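Local coordinates for periplasmic solute binding protein (Candidatus liberibacter, PDB 4CL2), which binds manganese or zinc ions in the periplasm and, as in related solute-binding proteins of this family, probably delivers them to a membrane transporter for uptake, at residues I81-N89 against N113-A124; N104-N113 against E172-F182. One frame throughout, in Å; residues are numbered along the deposited sequence. Where two conformers were deposited one is given.

Contact 1 of 2, residues I81-N89 against N113-A124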
loop_
_atom_site.group_PDB
_atom_site.type_symbol
_atom_site.label_atom_id
_atom_site.label_comp_id
_atom_site.label_asym_id
_atom_site.label_seq_id
_atom_site.Cartn_x
_atom_site.Cartn_y
_atom_site.Cartn_z
ATOM N N ILE A 81 -6.158 19.033 -2.991
ATOM C CA ILE A 81 -5.640 17.796 -2.397
ATOM C C ILE A 81 -6.694 16.711 -2.558
ATOM O O ILE A 81 -7.850 16.899 -2.058
ATOM C CB ILE A 81 -5.283 18.000 -0.922
ATOM C CG1 ILE A 81 -4.330 19.160 -0.748
ATOM C CG2 ILE A 81 -4.774 16.714 -0.324
ATOM C CD1 ILE A 81 -4.112 19.625 0.656
ATOM N N ILE A 82 -6.363 15.645 -3.269
ATOM C CA ILE A 82 -7.327 14.568 -3.592
ATOM C C ILE A 82 -6.927 13.366 -2.746
ATOM O O ILE A 82 -5.756 13.032 -2.660
ATOM C CB ILE A 82 -7.265 14.191 -5.074
ATOM C CG1 ILE A 82 -7.617 15.390 -5.987
ATOM C CG2 ILE A 82 -8.090 12.914 -5.407
ATOM C CD1 ILE A 82 -8.951 15.950 -5.836
ATOM N N THR A 83 -7.910 12.716 -2.109
ATOM C CA THR A 83 -7.710 11.507 -1.343
ATOM C C THR A 83 -8.078 10.356 -2.269
ATOM O O THR A 83 -9.274 10.164 -2.605
ATOM C CB THR A 83 -8.606 11.534 -0.105
ATOM O OG1 THR A 83 -8.141 12.637 0.705
ATOM C CG2 THR A 83 -8.485 10.223 0.689
ATOM N N VAL A 84 -7.082 9.573 -2.642
ATOM C CA VAL A 84 -7.249 8.574 -3.641
ATOM C C VAL A 84 -7.853 7.267 -3.145
ATOM O O VAL A 84 -8.145 6.418 -3.962
ATOM C CB VAL A 84 -5.944 8.264 -4.440
ATOM C CG1 VAL A 84 -5.333 9.557 -4.997
ATOM C CG2 VAL A 84 -4.931 7.561 -3.546
ATOM N N THR A 85 -8.122 7.159 -1.840
ATOM C CA THR A 85 -8.859 6.060 -1.235
ATOM C C THR A 85 -10.351 6.351 -1.043
ATOM O O THR A 85 -11.059 5.549 -0.429
ATOM C CB THR A 85 -8.251 5.675 0.121
ATOM O OG1 THR A 85 -8.249 6.853 0.934
ATOM C CG2 THR A 85 -6.860 5.102 -0.023
ATOM N N ASP A 86 -10.860 7.471 -1.547
ATOM C CA ASP A 86 -12.307 7.751 -1.478
ATOM C C ASP A 86 -13.073 6.548 -2.038
ATOM O O ASP A 86 -12.782 6.056 -3.143
ATOM C CB ASP A 86 -12.637 8.976 -2.356
ATOM C CG ASP A 86 -12.269 10.296 -1.727
ATOM O OD1 ASP A 86 -11.863 10.353 -0.529
ATOM O OD2 ASP A 86 -12.351 11.291 -2.495
ATOM N N GLY A 87 -14.082 6.107 -1.305
ATOM C CA GLY A 87 -14.850 4.897 -1.698
ATOM C C GLY A 87 -14.381 3.593 -1.079
ATOM O O GLY A 87 -14.964 2.515 -1.377
ATOM N N ILE A 88 -13.273 3.630 -0.316
ATOM C CA ILE A 88 -12.780 2.402 0.302
ATOM C C ILE A 88 -13.255 2.445 1.752
ATOM O O ILE A 88 -12.882 3.345 2.485
ATOM C CB ILE A 88 -11.265 2.280 0.237
ATOM C CG1 ILE A 88 -10.824 2.143 -1.244
ATOM C CG2 ILE A 88 -10.775 1.101 1.063
ATOM C CD1 ILE A 88 -9.348 2.141 -1.573
ATOM N N ASN A 89 -13.989 1.432 2.184
ATOM C CA ASN A 89 -14.436 1.369 3.555
ATOM C C ASN A 89 -13.229 1.118 4.447
ATOM O O ASN A 89 -12.457 0.151 4.227
ATOM C CB ASN A 89 -15.441 0.219 3.679
ATOM C CG ASN A 89 -16.068 0.132 5.024
ATOM O OD1 ASN A 89 -16.594 1.070 5.448
ATOM N ND2 ASN A 89 -15.952 -1.000 5.700
ATOM N N ASN A 113 -9.054 -2.785 -4.467
ATOM C CA ASN A 113 -8.689 -1.416 -4.202
ATOM C C ASN A 113 -7.745 -0.795 -5.199
ATOM O O ASN A 113 -7.788 0.392 -5.438
ATOM C CB ASN A 113 -8.157 -1.268 -2.776
ATOM C CG ASN A 113 -9.201 -1.610 -1.710
ATOM O OD1 ASN A 113 -10.403 -1.673 -1.966
ATOM N ND2 ASN A 113 -8.749 -1.794 -0.465
ATOM N N ALA A 114 -6.854 -1.577 -5.787
ATOM C CA ALA A 114 -6.000 -1.066 -6.849
ATOM C C ALA A 114 -6.874 -0.398 -7.882
ATOM O O ALA A 114 -6.546 0.672 -8.384
ATOM C CB ALA A 114 -5.207 -2.234 -7.476
ATOM N N MET A 115 -7.996 -1.054 -8.252
ATOM C CA MET A 115 -8.909 -0.479 -9.270
ATOM C C MET A 115 -9.525 0.858 -8.828
ATOM O O MET A 115 -9.724 1.766 -9.634
ATOM C CB MET A 115 -10.007 -1.412 -9.658
ATOM C CG MET A 115 -9.586 -2.825 -9.924
ATOM S SD MET A 115 -8.493 -2.784 -11.405
ATOM C CE MET A 115 -7.613 -4.344 -11.319
ATOM N N ILE A 116 -9.790 0.995 -7.534
ATOM C CA ILE A 116 -10.335 2.246 -6.957
ATOM C C ILE A 116 -9.272 3.362 -6.924
ATOM O O ILE A 116 -9.599 4.510 -7.288
ATOM C CB ILE A 116 -10.908 1.978 -5.546
ATOM C CG1 ILE A 116 -12.080 1.029 -5.711
ATOM C CG2 ILE A 116 -11.290 3.304 -4.899
ATOM C CD1 ILE A 116 -12.611 0.511 -4.383
ATOM N N TYR A 117 -8.049 3.053 -6.530
ATOM C CA TYR A 117 -6.917 4.002 -6.619
ATOM C C TYR A 117 -6.811 4.535 -8.053
ATOM O O TYR A 117 -6.755 5.751 -8.293
ATOM C CB TYR A 117 -5.575 3.394 -6.219
ATOM C CG TYR A 117 -5.286 3.333 -4.724
ATOM C CD1 TYR A 117 -5.993 2.505 -3.863
ATOM C CD2 TYR A 117 -4.274 4.115 -4.158
ATOM C CE1 TYR A 117 -5.698 2.421 -2.495
ATOM C CE2 TYR A 117 -4.008 4.042 -2.803
ATOM C CZ TYR A 117 -4.700 3.242 -1.964
ATOM O OH TYR A 117 -4.440 3.144 -0.602
ATOM N N ILE A 118 -6.820 3.633 -8.989
ATOM C CA ILE A 118 -6.668 4.011 -10.422
ATOM C C ILE A 118 -7.811 4.914 -10.849
ATOM O O ILE A 118 -7.570 5.942 -11.492
ATOM C CB ILE A 118 -6.572 2.731 -11.280
ATOM C CG1 ILE A 118 -5.227 2.035 -11.008
ATOM C CG2 ILE A 118 -6.740 3.064 -12.766
ATOM C CD1 ILE A 118 -5.179 0.612 -11.491
ATOM N N GLU A 119 -9.065 4.536 -10.521
ATOM C CA GLU A 119 -10.251 5.292 -10.915
ATOM C C GLU A 119 -10.214 6.687 -10.317
ATOM O O GLU A 119 -10.523 7.680 -11.001
ATOM C CB GLU A 119 -11.533 4.539 -10.552
ATOM C CG GLU A 119 -12.764 5.401 -10.705
ATOM C CD GLU A 119 -13.009 5.922 -12.105
ATOM O OE1 GLU A 119 -12.361 5.435 -13.084
ATOM O OE2 GLU A 119 -13.817 6.871 -12.231
ATOM N N ASN A 120 -9.880 6.790 -9.016
ATOM C CA ASN A 120 -9.889 8.115 -8.402
ATOM C C ASN A 120 -8.797 8.975 -9.008
ATOM O O ASN A 120 -8.970 10.216 -9.128
ATOM C CB ASN A 120 -9.665 7.981 -6.879
ATOM C CG ASN A 120 -10.924 7.526 -6.184
ATOM O OD1 ASN A 120 -12.013 7.774 -6.685
ATOM N ND2 ASN A 120 -10.802 6.836 -5.078
ATOM N N ILE A 121 -7.671 8.387 -9.373
ATOM C CA ILE A 121 -6.572 9.173 -9.946
ATOM C C ILE A 121 -6.945 9.587 -11.391
ATOM O O ILE A 121 -6.706 10.732 -11.809
ATOM C CB ILE A 121 -5.218 8.438 -9.846
ATOM C CG1 ILE A 121 -4.792 8.385 -8.378
ATOM C CG2 ILE A 121 -4.112 9.162 -10.648
ATOM C CD1 ILE A 121 -3.674 7.417 -8.093
ATOM N N ARG A 122 -7.496 8.653 -12.148
ATOM C CA ARG A 122 -8.016 8.973 -13.495
ATOM C C ARG A 122 -8.987 10.167 -13.441
ATOM O O ARG A 122 -8.875 11.141 -14.211
ATOM C CB ARG A 122 -8.700 7.772 -14.135
ATOM C CG ARG A 122 -9.246 8.084 -15.519
ATOM C CD ARG A 122 -10.434 7.222 -15.879
ATOM N NE ARG A 122 -11.596 7.495 -14.987
ATOM C CZ ARG A 122 -12.337 8.589 -15.020
ATOM N NH1 ARG A 122 -12.131 9.542 -15.896
ATOM N NH2 ARG A 122 -13.323 8.750 -14.155
ATOM N N LYS A 123 -9.935 10.105 -12.498
ATOM C CA LYS A 123 -10.920 11.159 -12.351
ATOM C C LYS A 123 -10.279 12.486 -12.029
ATOM O O LYS A 123 -10.638 13.512 -12.614
ATOM C CB LYS A 123 -11.945 10.716 -11.270
ATOM C CG LYS A 123 -13.068 11.718 -11.129
ATOM C CD LYS A 123 -14.111 11.282 -10.082
ATOM C CE LYS A 123 -14.146 9.831 -9.675
ATOM N NZ LYS A 123 -15.115 9.702 -8.520
ATOM N N ALA A 124 -9.316 12.479 -11.099
ATOM C CA ALA A 124 -8.651 13.728 -10.734
ATOM C C ALA A 124 -7.801 14.317 -11.863
ATOM O O ALA A 124 -7.801 15.528 -12.091
ATOM C CB ALA A 124 -7.830 13.501 -9.465
#
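From Ile82 to Ile88 the end of strand 80-83 and the two beta turns after it run over residues 113-124 of helix 111-128, closest at Val84 and Asn120, whose CA atoms are 5.5 Å apart. Asn120 ND2 gives one N-H to Val84 O at 2.9 Å, almost straight at 177°, and the other to Asp86 O. Both oxygens lie close to the amide plane of Asn120. The Asp86 carbonyl is met in its own plane on a lone pair, whereas the Val84 carbonyl is met from above.

Apolar groups pack along the rest of the helix. Val84 splits its methyls: CG2 meets Tyr117 CD2 at 3.6 Å and CG1 meets Ile121 CG1 at 3.6 Å. Ile88, extended beyond CG1 (chi2 174°), brings CD1 to Tyr117 CE1 at 3.8 Å and lays CG1 against Ile116 CG2. Thr85 CG2 lies beside the Tyr117 hydroxyl end; Tyr117 OH hydrogen-bonds Asn60 OD1 and Thr85 OG1 hydrogen-bonds Asn60 O. The helix thus packs mainly against the turns after edge strand 80-83; of the strand, Ile82 CG1 rests on Ala124 CB at 4.0 Å. Leu58 of the adjoining strand 56-59 touches Ile82 and Ile121. Helix 12-22 touches Val84 and Ile121, and helix 133-158 packs on Ile118.

Contact 2 of 2, residues N104-N113 against E172-F182. With MN (manganese (II) ion), chain L.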
loop_
_atom_site.group_PDB
_atom_site.type_symbol
_atom_site.label_atom_id
_atom_site.label_comp_id
_atom_site.label_asym_id
_atom_site.label_seq_id
_atom_site.Cartn_x
_atom_site.Cartn_y
_atom_site.Cartn_z
ATOM N N ASN A 104 -6.527 1.964 9.472
ATOM C CA ASN A 104 -5.312 1.333 8.935
ATOM C C ASN A 104 -5.113 1.877 7.497
ATOM O O ASN A 104 -6.033 1.877 6.678
ATOM C CB ASN A 104 -5.525 -0.176 8.938
ATOM C CG ASN A 104 -4.270 -0.939 8.519
ATOM O OD1 ASN A 104 -3.682 -0.697 7.468
ATOM N ND2 ASN A 104 -3.889 -1.890 9.342
ATOM N N PRO A 105 -3.928 2.372 7.174
ATOM C CA PRO A 105 -3.796 3.042 5.891
ATOM C C PRO A 105 -3.539 2.192 4.661
ATOM O O PRO A 105 -3.572 2.693 3.555
ATOM C CB PRO A 105 -2.580 3.955 6.104
ATOM C CG PRO A 105 -1.797 3.283 7.161
ATOM C CD PRO A 105 -2.760 2.597 8.056
ATOM N N HIS A 106 -3.286 0.898 4.840
ATOM C CA HIS A 106 -2.684 0.044 3.823
ATOM C C HIS A 106 -3.704 -0.476 2.783
ATOM O O HIS A 106 -3.648 -1.638 2.389
ATOM C CB HIS A 106 -2.014 -1.154 4.435
ATOM C CG HIS A 106 -0.904 -0.783 5.375
ATOM N ND1 HIS A 106 -1.102 -0.677 6.742
ATOM C CD2 HIS A 106 0.426 -0.608 5.164
ATOM C CE1 HIS A 106 0.059 -0.390 7.332
ATOM N NE2 HIS A 106 0.993 -0.342 6.395
ATOM N N ALA A 107 -4.537 0.410 2.318
ATOM C CA ALA A 107 -5.671 0.026 1.423
ATOM C C ALA A 107 -5.179 -0.418 0.059
ATOM O O ALA A 107 -5.918 -1.163 -0.646
ATOM C CB ALA A 107 -6.615 1.226 1.271
ATOM N N TRP A 108 -3.972 -0.033 -0.339
ATOM C CA TRP A 108 -3.418 -0.434 -1.627
ATOM C C TRP A 108 -3.066 -1.915 -1.803
ATOM O O TRP A 108 -2.858 -2.334 -2.924
ATOM C CB TRP A 108 -2.183 0.421 -2.015
ATOM C CG TRP A 108 -1.047 0.277 -1.044
ATOM C CD1 TRP A 108 -0.108 -0.726 -1.043
ATOM C CD2 TRP A 108 -0.798 1.061 0.118
ATOM N NE1 TRP A 108 0.754 -0.568 0.034
ATOM C CE2 TRP A 108 0.331 0.503 0.771
ATOM C CE3 TRP A 108 -1.408 2.197 0.676
ATOM C CZ2 TRP A 108 0.883 1.067 1.911
ATOM C CZ3 TRP A 108 -0.875 2.765 1.802
ATOM C CH2 TRP A 108 0.275 2.204 2.442
ATOM N N MET A 109 -3.048 -2.646 -0.688
ATOM C CA MET A 109 -2.707 -4.081 -0.705
ATOM C C MET A 109 -3.994 -4.888 -0.942
ATOM O O MET A 109 -4.559 -5.471 -0.039
ATOM C CB MET A 109 -2.014 -4.535 0.567
ATOM C CG MET A 109 -0.685 -3.879 0.816
ATOM S SD MET A 109 0.544 -4.127 -0.452
ATOM C CE MET A 109 0.702 -5.921 -0.514
ATOM N N SER A 110 -4.523 -4.773 -2.150
ATOM C CA SER A 110 -5.818 -5.318 -2.492
ATOM C C SER A 110 -6.006 -5.135 -3.993
ATOM O O SER A 110 -5.718 -4.081 -4.568
ATOM C CB SER A 110 -6.955 -4.620 -1.726
ATOM O OG SER A 110 -8.231 -4.648 -2.351
ATOM N N LEU A 111 -6.558 -6.156 -4.607
ATOM C CA LEU A 111 -6.822 -6.139 -6.056
ATOM C C LEU A 111 -8.013 -5.216 -6.311
ATOM O O LEU A 111 -7.973 -4.372 -7.198
ATOM C CB LEU A 111 -7.063 -7.587 -6.589
ATOM C CG LEU A 111 -7.530 -7.646 -8.080
ATOM C CD1 LEU A 111 -6.485 -6.998 -8.920
ATOM C CD2 LEU A 111 -7.662 -9.145 -8.379
ATOM N N THR A 112 -9.076 -5.345 -5.538
ATOM C CA THR A 112 -10.241 -4.482 -5.702
ATOM C C THR A 112 -9.828 -3.049 -5.513
ATOM O O THR A 112 -10.219 -2.144 -6.277
ATOM C CB THR A 112 -11.330 -4.822 -4.678
ATOM O OG1 THR A 112 -11.736 -6.181 -4.896
ATOM C CG2 THR A 112 -12.478 -3.917 -4.808
ATOM N N ASN A 113 -9.054 -2.785 -4.467
ATOM C CA ASN A 113 -8.689 -1.416 -4.202
ATOM C C ASN A 113 -7.745 -0.795 -5.199
ATOM O O ASN A 113 -7.788 0.392 -5.438
ATOM C CB ASN A 113 -8.157 -1.268 -2.776
ATOM C CG ASN A 113 -9.201 -1.610 -1.710
ATOM O OD1 ASN A 113 -10.403 -1.673 -1.966
ATOM N ND2 ASN A 113 -8.749 -1.794 -0.465
ATOM N N GLU A 172 3.874 -5.838 10.868
ATOM C CA GLU A 172 2.931 -4.715 10.757
ATOM C C GLU A 172 1.586 -5.196 10.223
ATOM O O GLU A 172 1.527 -6.164 9.471
ATOM C CB GLU A 172 3.472 -3.656 9.786
ATOM C CG GLU A 172 2.726 -2.330 9.876
ATOM C CD GLU A 172 3.103 -1.352 8.769
ATOM O OE1 GLU A 172 3.343 -1.750 7.640
ATOM O OE2 GLU A 172 3.090 -0.172 8.982
ATOM N N GLY A 173 0.489 -4.521 10.608
ATOM C CA GLY A 173 -0.862 -4.889 10.054
ATOM C C GLY A 173 -1.052 -4.402 8.634
ATOM O O GLY A 173 -2.004 -3.651 8.318
ATOM N N CYS A 174 -0.198 -4.854 7.736
ATOM C CA CYS A 174 -0.147 -4.336 6.392
ATOM C C CYS A 174 -1.074 -5.064 5.419
ATOM O O CYS A 174 -1.183 -4.626 4.301
ATOM C CB CYS A 174 1.302 -4.425 5.878
ATOM S SG CYS A 174 2.036 -6.057 5.962
ATOM N N LEU A 175 -1.633 -6.193 5.819
ATOM C CA LEU A 175 -2.420 -7.024 4.860
ATOM C C LEU A 175 -3.877 -7.066 5.203
ATOM O O LEU A 175 -4.629 -7.908 4.626
ATOM C CB LEU A 175 -1.911 -8.487 4.729
ATOM C CG LEU A 175 -0.477 -8.628 4.220
ATOM C CD1 LEU A 175 -0.075 -10.093 4.119
ATOM C CD2 LEU A 175 -0.202 -7.891 2.922
ATOM N N VAL A 176 -4.358 -6.189 6.082
ATOM C CA VAL A 176 -5.747 -6.297 6.523
ATOM C C VAL A 176 -6.725 -6.082 5.354
ATOM O O VAL A 176 -7.784 -6.748 5.326
ATOM C CB VAL A 176 -6.093 -5.401 7.692
ATOM C CG1 VAL A 176 -5.227 -5.783 8.888
ATOM C CG2 VAL A 176 -5.915 -3.916 7.362
ATOM N N TYR A 177 -6.401 -5.174 4.448
ATOM C CA TYR A 177 -7.223 -5.000 3.237
ATOM C C TYR A 177 -7.142 -6.151 2.241
ATOM O O TYR A 177 -8.183 -6.496 1.599
ATOM C CB TYR A 177 -6.939 -3.682 2.569
ATOM C CG TYR A 177 -7.309 -2.473 3.420
ATOM C CD1 TYR A 177 -6.385 -1.918 4.346
ATOM C CD2 TYR A 177 -8.559 -1.874 3.327
ATOM C CE1 TYR A 177 -6.724 -0.818 5.129
ATOM C CE2 TYR A 177 -8.892 -0.785 4.097
ATOM C CZ TYR A 177 -7.962 -0.235 5.007
ATOM O OH TYR A 177 -8.346 0.846 5.767
ATOM N N LEU A 178 -5.960 -6.759 2.066
ATOM C CA LEU A 178 -5.835 -7.974 1.294
ATOM C C LEU A 178 -6.711 -9.101 1.860
ATOM O O LEU A 178 -7.365 -9.845 1.137
ATOM C CB LEU A 178 -4.393 -8.432 1.208
ATOM C CG LEU A 178 -4.117 -9.495 0.162
ATOM C CD1 LEU A 178 -4.382 -8.926 -1.216
ATOM C CD2 LEU A 178 -2.708 -10.007 0.265
ATOM N N ALA A 179 -6.643 -9.302 3.191
ATOM C CA ALA A 179 -7.436 -10.297 3.865
ATOM C C ALA A 179 -8.936 -10.107 3.590
ATOM O O ALA A 179 -9.662 -11.061 3.306
ATOM C CB ALA A 179 -7.169 -10.251 5.389
ATOM N N GLU A 180 -9.401 -8.862 3.657
ATOM C CA GLU A 180 -10.822 -8.553 3.434
ATOM C C GLU A 180 -11.219 -8.771 1.958
ATOM O O GLU A 180 -12.326 -9.191 1.681
ATOM C CB GLU A 180 -11.125 -7.114 3.889
ATOM C CG GLU A 180 -12.615 -6.739 3.924
ATOM C CD GLU A 180 -13.151 -6.274 2.579
ATOM O OE1 GLU A 180 -12.341 -5.980 1.702
ATOM O OE2 GLU A 180 -14.390 -6.308 2.392
ATOM N N ASP A 181 -10.296 -8.526 1.059
ATOM C CA ASP A 181 -10.548 -8.641 -0.420
ATOM C C ASP A 181 -10.601 -10.127 -0.793
ATOM O O ASP A 181 -11.430 -10.534 -1.591
ATOM C CB ASP A 181 -9.456 -7.944 -1.166
ATOM C CG ASP A 181 -9.715 -7.774 -2.674
ATOM O OD1 ASP A 181 -10.827 -7.773 -3.051
ATOM O OD2 ASP A 181 -8.788 -7.364 -3.373
ATOM N N PHE A 182 -9.764 -10.957 -0.198
ATOM C CA PHE A 182 -9.628 -12.345 -0.615
ATOM C C PHE A 182 -10.380 -13.301 0.293
ATOM O O PHE A 182 -10.430 -14.519 -0.003
ATOM C CB PHE A 182 -8.160 -12.798 -0.754
ATOM C CG PHE A 182 -7.395 -12.141 -1.848
ATOM C CD1 PHE A 182 -7.999 -11.240 -2.750
ATOM C CD2 PHE A 182 -6.073 -12.485 -2.076
ATOM C CE1 PHE A 182 -7.284 -10.643 -3.762
ATOM C CE2 PHE A 182 -5.366 -11.909 -3.104
ATOM C CZ PHE A 182 -5.966 -11.012 -3.939
HETATM MN MN MN L . 2.977 0.890 6.967
HETATM O O HOH W 1 -3.768 -4.146 3.683
#
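This is a buried, largely polar contact at the metal site, between the loop leading into helix 111-128 and the turn and short helix 176-182. His106 NE2 binds manganese at 2.4 Å. Glu172 binds it with OE2 at 2.3 Å and more loosely with OE1 at 2.7 Å; Asp247 is a further ligand. Glu172 OE2 also accepts from Asn193 N. The His106 ring lies between Pro105 CG on one face and Cys174 CA, 3.8 Å from the ring centroid, on the other.

Asn104 fixes the ring's rotation. Its OD1 accepts from His106 ND1 at 2.7 Å and from His106 N, the latter an Asx turn. Tyr177 OH donates to Asn104 O at 2.7 Å, in the carbonyl plane, and Ala107 CA sits over one face of the Tyr177 ring. A water joins His106 O, Cys174 O and Tyr177 N.

At the far end Asp181 receives the start of helix 111-128. OD1 accepts from Thr112 OG1 at 2.6 Å. OD2 accepts from Thr112 N at 3.0 Å, on the syn side near the carboxylate plane, and from Ser110 OG, well above it (72°). Ser110 OG in turn caps the helix by accepting from Asn113 N. The carboxylate probably interacts favourably with this helix N-terminus. Because His106 ND1 donates to Asn104 OD1, NE2 keeps a lone pair for manganese. Asn104, whose ND2 donates to Gly173 O, is the second-shell residue that sets the ring.

In the fold
The centres of contacts 1 and 2 lie about 14 Å apart. Both use helix 111-128 and share Asn113, whose ND2 bonds to Ala107 O. Their segments alternate along the chain: 81-89, 104-113, 113-124, then 172-182. They touch directly, with Tyr117 OH packed 3.5 Å from Ala107 CB and Ile88 CG2 packed 4.0 Å from Tyr177 CE2. The Tyr117 side chain is about 7 Å from that of His106, so the contacts adjoin near the metal site. As in relatives, two lobes joined by a long helix, here probably 133-158, hold the metal between them; contact 2 would bring His106 of one lobe to Glu172 of the other. His39, a ligand in other structures of this protein, does not bind the ion here.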